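Local coordinates for 3-hydroxyisobutyrate dehydrogenase family protein (Geobacter sulfurreducens, PDB 3PDU) that probably reduces succinic semialdehyde to gamma-hydroxybutyrate with NADPH, as a member of the beta-hydroxyacid dehydrogenase family, at residues K171-M176 / D240-A244. Residues are numbered along the deposited sequence; the frame is centred on the assembly and turned at random.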
ATOM      1  N   LYS A 171      14.156  -9.098 -16.912  1.00 14.46           N
ATOM      2  CA  LYS A 171      14.244  -7.637 -16.930  0.59 14.61           C
ATOM      3  C   LYS A 171      13.191  -7.011 -16.018  1.00 15.87           C
ATOM      4  O   LYS A 171      13.481  -6.097 -15.242  1.00 14.47           O
ATOM      5  CB  LYS A 171      14.091  -7.109 -18.360  0.59 13.44           C
ATOM      6  CG  LYS A 171      13.978  -5.584 -18.475  0.59 13.00           C
ATOM      7  CD  LYS A 171      15.238  -4.877 -17.941  0.59 16.10           C
ATOM      8  CE  LYS A 171      15.086  -3.356 -17.974  0.59 18.37           C
ATOM      9  NZ  LYS A 171      16.210  -2.672 -17.263  0.59 13.93           N
ATOM     10  N   LEU A 172      11.960  -7.494 -16.115  1.00 15.03           N
ATOM     11  CA  LEU A 172      10.891  -6.932 -15.283  1.00 17.97           C
ATOM     12  C   LEU A 172      11.115  -7.185 -13.775  1.00 18.70           C
ATOM     13  O   LEU A 172      10.803  -6.333 -12.924  1.00 15.23           O
ATOM     14  CB  LEU A 172       9.526  -7.450 -15.753  1.00 15.60           C
ATOM     15  CG  LEU A 172       9.084  -6.899 -17.118  1.00 19.29           C
ATOM     16  CD1 LEU A 172       7.735  -7.480 -17.519  1.00 18.93           C
ATOM     17  CD2 LEU A 172       9.032  -5.363 -17.128  1.00 16.83           C
ATOM     18  N   VAL A 173      11.653  -8.354 -13.446  1.00 15.91           N
ATOM     19  CA  VAL A 173      11.946  -8.695 -12.053  1.00 16.46           C
ATOM     20  C   VAL A 173      13.049  -7.788 -11.520  1.00 18.15           C
ATOM     21  O   VAL A 173      12.933  -7.219 -10.442  1.00 16.19           O
ATOM     22  CB  VAL A 173      12.365 -10.178 -11.903  1.00 15.96           C
ATOM     23  CG1 VAL A 173      12.986 -10.420 -10.528  1.00 15.95           C
ATOM     24  CG2 VAL A 173      11.161 -11.095 -12.111  1.00 14.82           C
ATOM     25  N   VAL A 174      14.126  -7.654 -12.287  1.00 15.56           N
ATOM     26  CA  VAL A 174      15.217  -6.758 -11.909  1.00 17.86           C
ATOM     27  C   VAL A 174      14.732  -5.323 -11.712  1.00 21.14           C
ATOM     28  O   VAL A 174      15.063  -4.687 -10.705  1.00 17.60           O
ATOM     29  CB  VAL A 174      16.350  -6.791 -12.951  1.00 19.53           C
ATOM     30  CG1 VAL A 174      17.383  -5.689 -12.670  1.00 17.77           C
ATOM     31  CG2 VAL A 174      17.008  -8.177 -12.964  1.00 20.49           C
ATOM     32  N   ASN A 175      13.941  -4.805 -12.651  1.00 15.10           N
ATOM     33  CA  ASN A 175      13.478  -3.420 -12.512  1.00 15.42           C
ATOM     34  C   ASN A 175      12.415  -3.193 -11.444  1.00 14.95           C
ATOM     35  O   ASN A 175      12.280  -2.081 -10.934  1.00 16.67           O
ATOM     36  CB  ASN A 175      13.036  -2.819 -13.850  1.00 17.28           C
ATOM     37  CG  ASN A 175      14.182  -2.127 -14.557  1.00 24.50           C
ATOM     38  OD1 ASN A 175      15.342  -2.475 -14.340  1.00 22.03           O
ATOM     39  ND2 ASN A 175      13.872  -1.143 -15.388  1.00 20.02           N
ATOM     40  N   MET A 176      11.660  -4.238 -11.117  1.00 12.71           N
ATOM     41  CA  MET A 176      10.691  -4.139 -10.032  1.00 16.05           C
ATOM     42  C   MET A 176      11.440  -3.914  -8.729  1.00 18.11           C
ATOM     43  O   MET A 176      11.038  -3.096  -7.900  1.00 14.03           O
ATOM     44  CB  MET A 176       9.861  -5.416  -9.913  1.00 15.03           C
ATOM     45  CG  MET A 176       8.905  -5.389  -8.734  1.00 20.81           C
ATOM     46  SD  MET A 176       7.855  -6.862  -8.654  1.00 23.89           S
ATOM     47  CE  MET A 176       9.056  -8.080  -8.120  1.00 31.82           C
ATOM     48  N   ASP A 240       7.562   0.019 -16.340  1.00 15.60           N
ATOM     49  CA  ASP A 240       8.131  -1.283 -15.923  1.00 16.57           C
ATOM     50  C   ASP A 240       7.435  -1.860 -14.691  1.00 20.50           C
ATOM     51  O   ASP A 240       7.199  -3.076 -14.608  1.00 17.72           O
ATOM     52  CB  ASP A 240       9.640  -1.183 -15.672  1.00 15.66           C
ATOM     53  CG  ASP A 240      10.435  -0.947 -16.948  1.00 22.36           C
ATOM     54  OD1 ASP A 240       9.849  -1.031 -18.050  1.00 23.87           O
ATOM     55  OD2 ASP A 240      11.653  -0.685 -16.844  1.00 23.36           O
ATOM     56  N   LEU A 241       7.116  -1.002 -13.722  1.00 13.67           N
ATOM     57  CA  LEU A 241       6.346  -1.456 -12.561  1.00 12.96           C
ATOM     58  C   LEU A 241       4.935  -1.922 -12.965  1.00 13.16           C
ATOM     59  O   LEU A 241       4.455  -2.966 -12.505  1.00 13.51           O
ATOM     60  CB  LEU A 241       6.260  -0.342 -11.507  1.00  9.91           C
ATOM     61  CG  LEU A 241       7.566  -0.123 -10.715  1.00 19.80           C
ATOM     62  CD1 LEU A 241       7.579   1.185  -9.912  1.00 17.63           C
ATOM     63  CD2 LEU A 241       7.826  -1.298  -9.786  1.00 19.42           C
ATOM     64  N   ARG A 242       4.257  -1.135 -13.797  1.00 15.93           N
ATOM     65  CA  ARG A 242       2.976  -1.569 -14.374  1.00 17.14           C
ATOM     66  C   ARG A 242       3.094  -2.993 -14.919  1.00 17.11           C
ATOM     67  O   ARG A 242       2.284  -3.884 -14.605  1.00 16.10           O
ATOM     68  CB  ARG A 242       2.555  -0.598 -15.497  1.00 17.97           C
ATOM     69  CG  ARG A 242       1.538  -1.150 -16.519  1.00 18.23           C
ATOM     70  CD  ARG A 242       1.694  -0.435 -17.876  1.00 18.79           C
ATOM     71  NE  ARG A 242       1.771   1.016 -17.691  1.00 18.67           N
ATOM     72  CZ  ARG A 242       2.240   1.874 -18.596  1.00 24.85           C
ATOM     73  NH1 ARG A 242       2.677   1.436 -19.768  1.00 19.29           N
ATOM     74  NH2 ARG A 242       2.282   3.177 -18.320  1.00 19.92           N
ATOM     75  N   LEU A 243       4.121  -3.221 -15.724  1.00 15.67           N
ATOM     76  CA  LEU A 243       4.287  -4.516 -16.374  1.00 15.53           C
ATOM     77  C   LEU A 243       4.595  -5.624 -15.372  1.00 15.33           C
ATOM     78  O   LEU A 243       4.119  -6.739 -15.534  1.00 14.14           O
ATOM     79  CB  LEU A 243       5.383  -4.452 -17.446  1.00 14.30           C
ATOM     80  CG  LEU A 243       5.083  -3.506 -18.621  1.00 15.76           C
ATOM     81  CD1 LEU A 243       6.179  -3.578 -19.689  1.00 18.75           C
ATOM     82  CD2 LEU A 243       3.734  -3.865 -19.217  1.00 14.32           C
ATOM     83  N   ALA A 244       5.394  -5.320 -14.346  1.00 15.70           N
ATOM     84  CA  ALA A 244       5.686  -6.291 -13.292  1.00 14.52           C
ATOM     85  C   ALA A 244       4.416  -6.730 -12.553  1.00 16.78           C
ATOM     86  O   ALA A 244       4.221  -7.919 -12.260  1.00 12.92           O
ATOM     87  CB  ALA A 244       6.711  -5.713 -12.299  1.00 13.11           C
TER
HETATM   88  O   HOH W   1       9.656  -3.777 -13.386  1.00 23.85           O
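Asn-175 ND2 donates to Asp-240 OD2 at 2.7 Å, a bent bond (142°) that meets the carboxylate on its anti side and joins two helices at a buried contact in the all-helical C-terminal domain of a beta-hydroxyacid dehydrogenase. The axes of segments 171-176 and 240-244, on helices 166-194 and 234-251, cross at -117°. An amide suits position 175 because it both gives and accepts: its OD1 takes a hydrogen bond from Lys-171 NZ, which arrives above the carbonyl plane and also bonds Val-121 O. Lys-171 touches the bound NADP, and Lys and Asn at this spacing recall the pair that lines the active site in this family. A leucine in place of Asn-175 would probably leave Asp-240 OD2 without this donor and Lys-171 NZ freer to shift beside the cofactor. Between the two backbones, a water donates to Leu-172 O at 2.8 Å and, more weakly, to Asp-240 O, linking backbone carbonyls of two segments whose axes approach to 9.0 Å. Small Ala-244 lets Met-176 lie close: with CG anti to the backbone N (chi1 176°), the thioether chain runs past the methyl. Branched Leu-172 fills the other flank, where both methyls, CD1 and CD2, rest against Leu-243 CB, each 3.8 Å from it.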